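Long-range contacts in Alpha/beta hydrolase (Enterobacter asburiae, PDB 6KMO), which probably hydrolyses carboxylic ester bonds, as an esterase or lipase of the alpha/beta hydrolase fold: residues A[225-230]-A[274-279]; A[67-72]-A[122-127]; A[99-104]-A[167-172]. The protein carries 2 engineered substitutions. All coordinates share one frame; numbering follows the deposited sequence. Where two conformers were deposited one is given.

Contact 1: A[225-230]-A[274-279]; sequences NGYFLS and AELDVL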
loop_
_atom_site.group_PDB
_atom_site.type_symbol
_atom_site.label_atom_id
_atom_site.label_comp_id
_atom_site.label_asym_id
_atom_site.label_seq_id
_atom_site.Cartn_x
_atom_site.Cartn_y
_atom_site.Cartn_z
ATOM N N ASN A 225 4.623 -15.310 19.404
ATOM C CA ASN A 225 3.805 -14.910 20.535
ATOM C C ASN A 225 3.922 -13.412 20.752
ATOM O O ASN A 225 4.935 -12.807 20.399
ATOM C CB ASN A 225 4.241 -15.609 21.838
ATOM C CG ASN A 225 3.863 -17.076 21.867
ATOM O OD1 ASN A 225 2.676 -17.424 21.866
ATOM N ND2 ASN A 225 4.861 -17.934 21.856
ATOM N N GLY A 226 2.878 -12.832 21.337
ATOM C CA GLY A 226 2.876 -11.449 21.759
ATOM C C GLY A 226 2.284 -10.461 20.776
ATOM O O GLY A 226 2.157 -9.273 21.118
ATOM N N TYR A 227 1.921 -10.899 19.566
ATOM C CA TYR A 227 1.419 -10.006 18.527
ATOM C C TYR A 227 -0.029 -10.326 18.186
ATOM O O TYR A 227 -0.442 -10.242 17.019
ATOM C CB TYR A 227 2.336 -10.048 17.311
ATOM C CG TYR A 227 3.746 -9.623 17.647
ATOM C CD1 TYR A 227 4.128 -8.291 17.558
ATOM C CD2 TYR A 227 4.684 -10.544 18.084
ATOM C CE1 TYR A 227 5.425 -7.900 17.879
ATOM C CE2 TYR A 227 5.980 -10.162 18.410
ATOM C CZ TYR A 227 6.337 -8.826 18.307
ATOM O OH TYR A 227 7.633 -8.426 18.629
ATOM N N PHE A 228 -0.820 -10.605 19.229
ATOM C CA PHE A 228 -2.191 -11.105 19.150
ATOM C C PHE A 228 -2.218 -12.488 18.512
ATOM O O PHE A 228 -2.207 -13.501 19.218
ATOM C CB PHE A 228 -3.143 -10.118 18.468
ATOM C CG PHE A 228 -4.613 -10.357 18.789
ATOM C CD1 PHE A 228 -5.028 -11.486 19.483
ATOM C CD2 PHE A 228 -5.579 -9.451 18.380
ATOM C CE1 PHE A 228 -6.372 -11.703 19.763
ATOM C CE2 PHE A 228 -6.924 -9.662 18.657
ATOM C CZ PHE A 228 -7.319 -10.785 19.348
ATOM N N LEU A 229 -2.237 -12.566 17.188
ATOM C CA LEU A 229 -2.327 -13.878 16.561
ATOM C C LEU A 229 -1.037 -14.633 16.861
ATOM O O LEU A 229 0.047 -14.193 16.480
ATOM C CB LEU A 229 -2.528 -13.766 15.055
ATOM C CG LEU A 229 -2.511 -15.105 14.311
ATOM C CD1 LEU A 229 -3.691 -15.948 14.754
ATOM C CD2 LEU A 229 -2.525 -14.891 12.810
ATOM N N SER A 230 -1.152 -15.790 17.511
ATOM C CA SER A 230 0.014 -16.583 17.856
ATOM C C SER A 230 0.147 -17.817 16.969
ATOM O O SER A 230 -0.796 -18.247 16.302
ATOM C CB SER A 230 -0.074 -17.048 19.307
ATOM O OG SER A 230 -1.108 -18.013 19.403
ATOM N N ALA A 274 0.764 -7.631 6.869
ATOM C CA ALA A 274 1.173 -6.891 8.054
ATOM C C ALA A 274 2.611 -7.237 8.387
ATOM O O ALA A 274 2.992 -8.413 8.382
ATOM C CB ALA A 274 0.284 -7.262 9.233
ATOM N N GLU A 275 3.416 -6.217 8.712
ATOM C CA GLU A 275 4.835 -6.461 8.974
ATOM C C GLU A 275 5.041 -7.423 10.142
ATOM O O GLU A 275 5.959 -8.246 10.108
ATOM C CB GLU A 275 5.574 -5.143 9.233
ATOM C CG GLU A 275 7.058 -5.317 9.566
ATOM C CD GLU A 275 7.751 -4.030 9.938
ATOM O OE1 GLU A 275 7.099 -3.090 10.443
ATOM O OE2 GLU A 275 8.981 -3.979 9.710
ATOM N N LEU A 276 4.227 -7.319 11.191
ATOM C CA LEU A 276 4.440 -8.099 12.415
ATOM C C LEU A 276 3.336 -9.133 12.561
ATOM O O LEU A 276 2.550 -9.077 13.503
ATOM C CB LEU A 276 4.531 -7.171 13.638
ATOM C CG LEU A 276 5.715 -6.186 13.584
ATOM C CD1 LEU A 276 5.247 -4.817 13.155
ATOM C CD2 LEU A 276 6.442 -6.110 14.930
ATOM N N ASP A 277 3.279 -10.082 11.627
ATOM C CA ASP A 277 2.231 -11.099 11.525
ATOM C C ASP A 277 2.909 -12.414 11.173
ATOM O O ASP A 277 3.708 -12.473 10.238
ATOM C CB ASP A 277 1.247 -10.666 10.424
ATOM C CG ASP A 277 0.052 -11.600 10.227
ATOM O OD1 ASP A 277 -0.005 -12.705 10.799
ATOM O OD2 ASP A 277 -0.879 -11.186 9.476
ATOM N N VAL A 278 2.590 -13.476 11.920
ATOM C CA VAL A 278 3.104 -14.799 11.583
ATOM C C VAL A 278 2.824 -15.157 10.123
ATOM O O VAL A 278 3.629 -15.841 9.493
ATOM C CB VAL A 278 2.569 -15.897 12.526
ATOM C CG1 VAL A 278 3.095 -15.694 13.947
ATOM C CG2 VAL A 278 1.049 -15.972 12.511
ATOM N N LEU A 279 1.692 -14.716 9.574
ATOM C CA LEU A 279 1.266 -15.037 8.219
ATOM C C LEU A 279 1.924 -14.168 7.157
ATOM O O LEU A 279 1.701 -14.387 5.967
ATOM C CB LEU A 279 -0.251 -14.874 8.107
ATOM C CG LEU A 279 -1.096 -15.685 9.085
ATOM C CD1 LEU A 279 -2.548 -15.323 8.864
ATOM C CD2 LEU A 279 -0.839 -17.167 8.957
HETATM O O HOH W 1 0.315 -10.176 14.396
HETATM O O HOH W 2 0.902 -12.897 14.147
#
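CG stands anti to the carbonyl carbon in both Tyr227 (chi1 -60°) and Leu276 (chi1 -62°), which brings their side chains together: Tyr227 CE1 meets Leu276 CD2 obliquely at 3.6 Å. Leu229 has CG anti to the backbone N instead (chi1 175°), so that its methyl CD2 reaches Val278 CG2 at 3.7 Å, the two side chains lying nearly at right angles, and also touches Leu279 CD1. Branched aliphatic residues suit this buried spot, where Met234 and Phe237 of helix 231-241 close around Leu229. The loop following strand 269-274 is where alpha/beta hydrolases commonly carry the acid of the catalytic triad, and the hydrogen bond between Asp277 OD2 and His307 ND1 is consistent with that role. The other oxygen, Asp277 OD1, accepts from Leu279 N at 2.9 Å, met from above the carboxylate plane, a capping bond at the turn into helix 280-292. Leu229 CD2 lies 3.9 Å from that OD1, and Leu229 also packs on His307. Water serves the backbone between the loops. One molecule lies between two carbonyls, 2.7 Å from Tyr227 O and 2.6 Å from Leu276 O; a second accepts from Val278 N at 2.9 Å and lies 2.8 Å from Leu229 O.

Contact 2: A[67-72]-A[122-127]; sequences KLPPAQ and IRDLVR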
loop_
_atom_site.group_PDB
_atom_site.type_symbol
_atom_site.label_atom_id
_atom_site.label_comp_id
_atom_site.label_asym_id
_atom_site.label_seq_id
_atom_site.Cartn_x
_atom_site.Cartn_y
_atom_site.Cartn_z
ATOM N N LYS A 67 -18.191 2.450 16.700
ATOM C CA LYS A 67 -18.868 3.373 15.803
ATOM C C LYS A 67 -18.798 2.835 14.378
ATOM O O LYS A 67 -17.718 2.483 13.892
ATOM C CB LYS A 67 -18.177 4.736 15.881
ATOM C CG LYS A 67 -18.700 5.776 14.890
ATOM C CD LYS A 67 -17.660 6.878 14.626
ATOM C CE LYS A 67 -18.308 8.229 14.312
ATOM N NZ LYS A 67 -17.441 9.394 14.676
ATOM N N LEU A 68 -19.952 2.758 13.717
ATOM C CA LEU A 68 -20.008 2.275 12.342
ATOM C C LEU A 68 -20.183 3.445 11.398
ATOM O O LEU A 68 -21.048 4.306 11.633
ATOM C CB LEU A 68 -21.173 1.318 12.173
ATOM C CG LEU A 68 -21.098 0.030 12.998
ATOM C CD1 LEU A 68 -22.262 -0.864 12.699
ATOM C CD2 LEU A 68 -19.781 -0.710 12.734
ATOM N N PRO A 69 -19.401 3.525 10.326
ATOM C CA PRO A 69 -19.623 4.587 9.350
ATOM C C PRO A 69 -20.889 4.326 8.568
ATOM O O PRO A 69 -21.327 3.170 8.424
ATOM C CB PRO A 69 -18.374 4.502 8.452
ATOM C CG PRO A 69 -18.018 3.064 8.493
ATOM C CD PRO A 69 -18.341 2.589 9.901
ATOM N N PRO A 70 -21.531 5.368 8.042
ATOM C CA PRO A 70 -22.820 5.178 7.375
ATOM C C PRO A 70 -22.751 4.219 6.189
ATOM O O PRO A 70 -21.854 4.302 5.346
ATOM C CB PRO A 70 -23.189 6.597 6.922
ATOM C CG PRO A 70 -22.475 7.482 7.889
ATOM C CD PRO A 70 -21.185 6.790 8.190
ATOM N N ALA A 71 -23.745 3.336 6.118
ATOM C CA ALA A 71 -23.915 2.378 5.035
ATOM C C ALA A 71 -25.306 1.778 5.166
ATOM O O ALA A 71 -25.948 1.894 6.216
ATOM C CB ALA A 71 -22.866 1.261 5.105
ATOM N N GLN A 72 -25.756 1.126 4.104
ATOM C CA GLN A 72 -27.020 0.402 4.094
ATOM C C GLN A 72 -26.748 -1.092 4.218
ATOM O O GLN A 72 -25.902 -1.630 3.491
ATOM C CB GLN A 72 -27.737 0.600 2.759
ATOM C CG GLN A 72 -28.080 2.001 2.349
ATOM C CD GLN A 72 -28.639 2.040 0.933
ATOM O OE1 GLN A 72 -29.001 1.006 0.364
ATOM N NE2 GLN A 72 -28.713 3.233 0.361
ATOM N N ILE A 122 -16.181 -4.206 6.761
ATOM C CA ILE A 122 -16.935 -4.333 5.519
ATOM C C ILE A 122 -17.456 -2.975 5.078
ATOM O O ILE A 122 -17.355 -2.607 3.905
ATOM C CB ILE A 122 -18.069 -5.358 5.673
ATOM C CG1 ILE A 122 -17.496 -6.749 5.912
ATOM C CG2 ILE A 122 -18.946 -5.347 4.437
ATOM C CD1 ILE A 122 -18.497 -7.720 6.474
ATOM N N ARG A 123 -18.039 -2.222 6.007
ATOM C CA ARG A 123 -18.545 -0.900 5.655
ATOM C C ARG A 123 -17.429 0.002 5.144
ATOM O O ARG A 123 -17.630 0.767 4.189
ATOM C CB ARG A 123 -19.246 -0.258 6.857
ATOM C CG ARG A 123 -20.597 -0.877 7.208
ATOM C CD ARG A 123 -21.157 -0.201 8.439
ATOM N NE ARG A 123 -22.477 -0.681 8.822
ATOM C CZ ARG A 123 -23.509 0.102 9.143
ATOM N NH1 ARG A 123 -23.418 1.421 9.072
ATOM N NH2 ARG A 123 -24.649 -0.464 9.510
ATOM N N ASP A 124 -16.247 -0.056 5.760
ATOM C CA ASP A 124 -15.136 0.764 5.287
ATOM C C ASP A 124 -14.783 0.423 3.841
ATOM O O ASP A 124 -14.499 1.315 3.032
ATOM C CB ASP A 124 -13.898 0.554 6.167
ATOM C CG ASP A 124 -13.968 1.244 7.500
ATOM O OD1 ASP A 124 -14.839 2.120 7.725
ATOM O OD2 ASP A 124 -13.121 0.904 8.361
ATOM N N LEU A 125 -14.771 -0.865 3.499
ATOM C CA LEU A 125 -14.413 -1.269 2.143
ATOM C C LEU A 125 -15.492 -0.885 1.138
ATOM O O LEU A 125 -15.185 -0.504 0.006
ATOM C CB LEU A 125 -14.164 -2.779 2.108
ATOM C CG LEU A 125 -12.906 -3.279 2.846
ATOM C CD1 LEU A 125 -13.017 -4.773 3.090
ATOM C CD2 LEU A 125 -11.638 -2.920 2.087
ATOM N N VAL A 126 -16.758 -1.005 1.532
ATOM C CA VAL A 126 -17.864 -0.566 0.688
ATOM C C VAL A 126 -17.766 0.927 0.423
ATOM O O VAL A 126 -17.889 1.380 -0.717
ATOM C CB VAL A 126 -19.188 -0.946 1.369
ATOM C CG1 VAL A 126 -20.370 -0.214 0.706
ATOM C CG2 VAL A 126 -19.384 -2.447 1.324
ATOM N N ARG A 127 -17.525 1.715 1.465
ATOM C CA ARG A 127 -17.457 3.165 1.286
ATOM C C ARG A 127 -16.280 3.565 0.406
ATOM O O ARG A 127 -16.410 4.450 -0.449
ATOM C CB ARG A 127 -17.376 3.818 2.661
ATOM C CG ARG A 127 -18.689 3.743 3.423
ATOM C CD ARG A 127 -18.506 4.020 4.906
ATOM N NE ARG A 127 -17.899 5.324 5.100
ATOM C CZ ARG A 127 -18.576 6.465 5.088
ATOM N NH1 ARG A 127 -19.892 6.462 4.933
ATOM N NH2 ARG A 127 -17.927 7.607 5.244
HETATM O O HOH W 3 -25.610 3.523 8.949
HETATM O O HOH W 4 -27.381 1.308 8.521
#
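Arg123 carries much of the contact between helix 115-129 and the chain leading into strand 71-80, an outermost strand of this chain's alpha/beta hydrolase sheet; the helix, the next one after strand 99-105 in the chain, packs on that sheet. Arg123 CB rests against Pro69 CG at 3.9 Å. CG comes next, touching the methyl CB of Ala71 at 3.8 Å, a residue small enough to let strand and helix draw close. The chain runs extended from CG to NE, so CD passes 3.4 Å from Pro69 O and the guanidinium arrives flat between two neighbours: Leu68 CB lies over one face and Ala71 CB over the opposite one, while Leu68 CD1 lies over a face of the group, offset toward its rim near NE and CZ. At the tip, Arg123 NH1 donates to Pro69 O at 2.8 Å with an N-H...O angle of 159°. This oxygen lies in the guanidinium plane, although the donor is tilted from the carbonyl plane. NH1 also gives a hydrogen bond to a water that donates to Ala71 O. NH2 turns to Glu119, one helical turn back, in a salt bridge that helps fix the rotation of the group. The prolines lack N-H groups of their own, yet their carbonyls offer acceptors to the two arginines. Pro69 also puts CG 3.4 Å from Asp124 OD1, whose carboxylate pairs through OD2 with Arg120. One turn beyond Arg123, Arg127 is bent at chi3 (57°), which folds its guanidinium back over the prolines: Pro69 CB and Pro70 CD both lie over the same face, the former 3.5 Å from Arg127 NE. From there Arg127 NH1 donates to Pro70 O at 2.9 Å, in the carbonyl plane and on a lone pair.

Contact 3: A[99-104]-A[167-172]; sequences LPAFMF and IGVDGS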
loop_
_atom_site.group_PDB
_atom_site.type_symbol
_atom_site.label_atom_id
_atom_site.label_comp_id
_atom_site.label_asym_id
_atom_site.label_seq_id
_atom_site.Cartn_x
_atom_site.Cartn_y
_atom_site.Cartn_z
ATOM N N LEU A 99 -25.117 -1.705 -8.764
ATOM C CA LEU A 99 -23.723 -1.558 -8.387
ATOM C C LEU A 99 -22.951 -2.817 -8.752
ATOM O O LEU A 99 -23.509 -3.912 -8.743
ATOM C CB LEU A 99 -23.603 -1.373 -6.874
ATOM C CG LEU A 99 -24.161 -0.074 -6.319
ATOM C CD1 LEU A 99 -24.193 -0.165 -4.798
ATOM C CD2 LEU A 99 -23.368 1.100 -6.795
ATOM N N PRO A 100 -21.661 -2.704 -9.033
ATOM C CA PRO A 100 -20.809 -3.892 -8.994
ATOM C C PRO A 100 -20.687 -4.348 -7.554
ATOM O O PRO A 100 -21.083 -3.658 -6.617
ATOM C CB PRO A 100 -19.475 -3.380 -9.535
ATOM C CG PRO A 100 -19.425 -1.981 -9.058
ATOM C CD PRO A 100 -20.861 -1.465 -9.069
ATOM N N ALA A 101 -20.123 -5.539 -7.376
ATOM C CA ALA A 101 -20.084 -6.127 -6.047
ATOM C C ALA A 101 -18.782 -6.872 -5.806
ATOM O O ALA A 101 -18.050 -7.251 -6.739
ATOM C CB ALA A 101 -21.263 -7.084 -5.824
ATOM N N PHE A 102 -18.521 -7.110 -4.522
ATOM C CA PHE A 102 -17.512 -8.067 -4.105
ATOM C C PHE A 102 -18.107 -9.006 -3.067
ATOM O O PHE A 102 -18.827 -8.573 -2.160
ATOM C CB PHE A 102 -16.213 -7.425 -3.579
ATOM C CG PHE A 102 -16.384 -6.470 -2.440
ATOM C CD1 PHE A 102 -16.182 -6.865 -1.132
ATOM C CD2 PHE A 102 -16.666 -5.138 -2.683
ATOM C CE1 PHE A 102 -16.290 -5.965 -0.095
ATOM C CE2 PHE A 102 -16.771 -4.230 -1.645
ATOM C CZ PHE A 102 -16.600 -4.646 -0.348
ATOM N N MET A 103 -17.803 -10.286 -3.190
ATOM C CA MET A 103 -18.065 -11.222 -2.106
ATOM C C MET A 103 -17.125 -10.878 -0.961
ATOM O O MET A 103 -15.992 -10.428 -1.182
ATOM C CB MET A 103 -17.822 -12.658 -2.568
ATOM C CG MET A 103 -18.517 -13.022 -3.884
ATOM S SD MET A 103 -20.374 -12.785 -3.966
ATOM C CE MET A 103 -20.850 -13.902 -2.600
ATOM N N PHE A 104 -17.604 -11.066 0.267
ATOM C CA PHE A 104 -16.795 -10.812 1.449
ATOM C C PHE A 104 -16.743 -12.057 2.318
ATOM O O PHE A 104 -17.780 -12.513 2.820
ATOM C CB PHE A 104 -17.244 -9.607 2.278
ATOM C CG PHE A 104 -16.262 -9.307 3.373
ATOM C CD1 PHE A 104 -15.152 -8.523 3.131
ATOM C CD2 PHE A 104 -16.378 -9.931 4.604
ATOM C CE1 PHE A 104 -14.199 -8.322 4.108
ATOM C CE2 PHE A 104 -15.434 -9.751 5.575
ATOM C CZ PHE A 104 -14.336 -8.939 5.334
ATOM N N ILE A 167 -30.486 -8.551 -5.912
ATOM C CA ILE A 167 -29.969 -7.720 -4.836
ATOM C C ILE A 167 -29.413 -6.400 -5.358
ATOM O O ILE A 167 -28.669 -5.716 -4.653
ATOM C CB ILE A 167 -28.934 -8.474 -3.970
ATOM C CG1 ILE A 167 -27.767 -8.999 -4.813
ATOM C CG2 ILE A 167 -29.617 -9.580 -3.207
ATOM C CD1 ILE A 167 -26.568 -9.443 -3.978
ATOM N N GLY A 168 -29.751 -6.030 -6.589
ATOM C CA GLY A 168 -29.327 -4.760 -7.129
ATOM C C GLY A 168 -27.871 -4.706 -7.520
ATOM O O GLY A 168 -27.273 -3.622 -7.503
ATOM N N VAL A 169 -27.301 -5.831 -7.921
ATOM C CA VAL A 169 -25.887 -5.952 -8.252
ATOM C C VAL A 169 -25.744 -6.423 -9.685
ATOM O O VAL A 169 -26.536 -7.247 -10.160
ATOM C CB VAL A 169 -25.226 -6.943 -7.258
ATOM C CG1 VAL A 169 -23.988 -7.621 -7.848
ATOM C CG2 VAL A 169 -24.973 -6.199 -5.947
ATOM N N ASP A 170 -24.748 -5.877 -10.381
ATOM C CA ASP A 170 -24.284 -6.406 -11.654
ATOM C C ASP A 170 -23.303 -7.534 -11.356
ATOM O O ASP A 170 -22.109 -7.298 -11.115
ATOM C CB ASP A 170 -23.611 -5.316 -12.469
ATOM C CG ASP A 170 -23.126 -5.805 -13.807
ATOM O OD1 ASP A 170 -23.267 -7.015 -14.095
ATOM O OD2 ASP A 170 -22.568 -4.958 -14.547
ATOM N N GLY A 171 -23.802 -8.764 -11.359
ATOM C CA GLY A 171 -22.982 -9.921 -11.053
ATOM C C GLY A 171 -21.878 -10.194 -12.040
ATOM O O GLY A 171 -21.009 -11.023 -11.742
ATOM N N SER A 172 -21.891 -9.548 -13.200
ATOM C CA SER A 172 -20.795 -9.690 -14.142
ATOM C C SER A 172 -19.571 -8.876 -13.752
ATOM O O SER A 172 -18.507 -9.067 -14.356
ATOM C CB SER A 172 -21.244 -9.290 -15.561
ATOM O OG SER A 172 -21.286 -7.887 -15.750
#
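Leu99 and Val169 face each other as a parallel bridge, with Leu99 supplying both backbone partners: its N donates to Gly168 O at 3.1 Å, and its O accepts from Asp170 N at 2.8 Å. The latter donor sits above the carbonyl plane. Gly168, just before Val169, takes a positive phi of 75°, a conformation readily adopted without a side chain, and the backbone then straightens into the bridge. The same Leu99 oxygen is approached by Val169 CA at 3.2 Å, a CA-H...O contact that accompanies the stronger bond. Beside the bridge, Ala101 CB presses on Val169 CG1 at 3.4 Å, closer than usual van der Waals distance; CG1 is placed anti to the backbone N (chi1 154°) and so leans on the strand. An alanine methyl is short enough to accept this approach, and a beta-branched valine suits the extended backbone. Helix 148-163 covers Val169 from beyond, through Val160. This is the starting end of an interior strand of the alpha/beta hydrolase sheet: strand 99-105 lies between strands 132-136 and 174-179, with Pro100 and Phe102 bonded to Ala132 on one flank and Ala101 bonded to Arg173 and Gly175 on the other. Residues 169-170 therefore begin, ahead of strand 174-179, the parallel pairing that it carries on. Between the two, the chain bends in an Asx turn: Asp170 OD1 accepts from Ser172 N at 3.0 Å and from Ser172 OG at 2.7 Å, both reaching it from the same face of the carboxylate. The second oxygen, Asp170 OD2, forms a salt bridge with Arg173 NE.

From the N terminus, the chain passes 67-72 and runs through strands 71-80, 83-92 and 99-105 before helix 115-129 returns to close contact 2. Contact 3 has by then opened at 99-104, and it closes only at 167-172, past strand 132-136 and helix 148-163; the two loops therefore cross. They also touch physically: Ile122 and Leu125 of the helix pack on Phe104, and Leu125 and Val126 on Phe102, where helix 115-129 packs against the sheet. Contact 1 follows in series, joining the loop before helix 231-241 to the one after strand 269-274. It lies on the opposite side of the chain's centre from contact 3, their centres 33 Å apart.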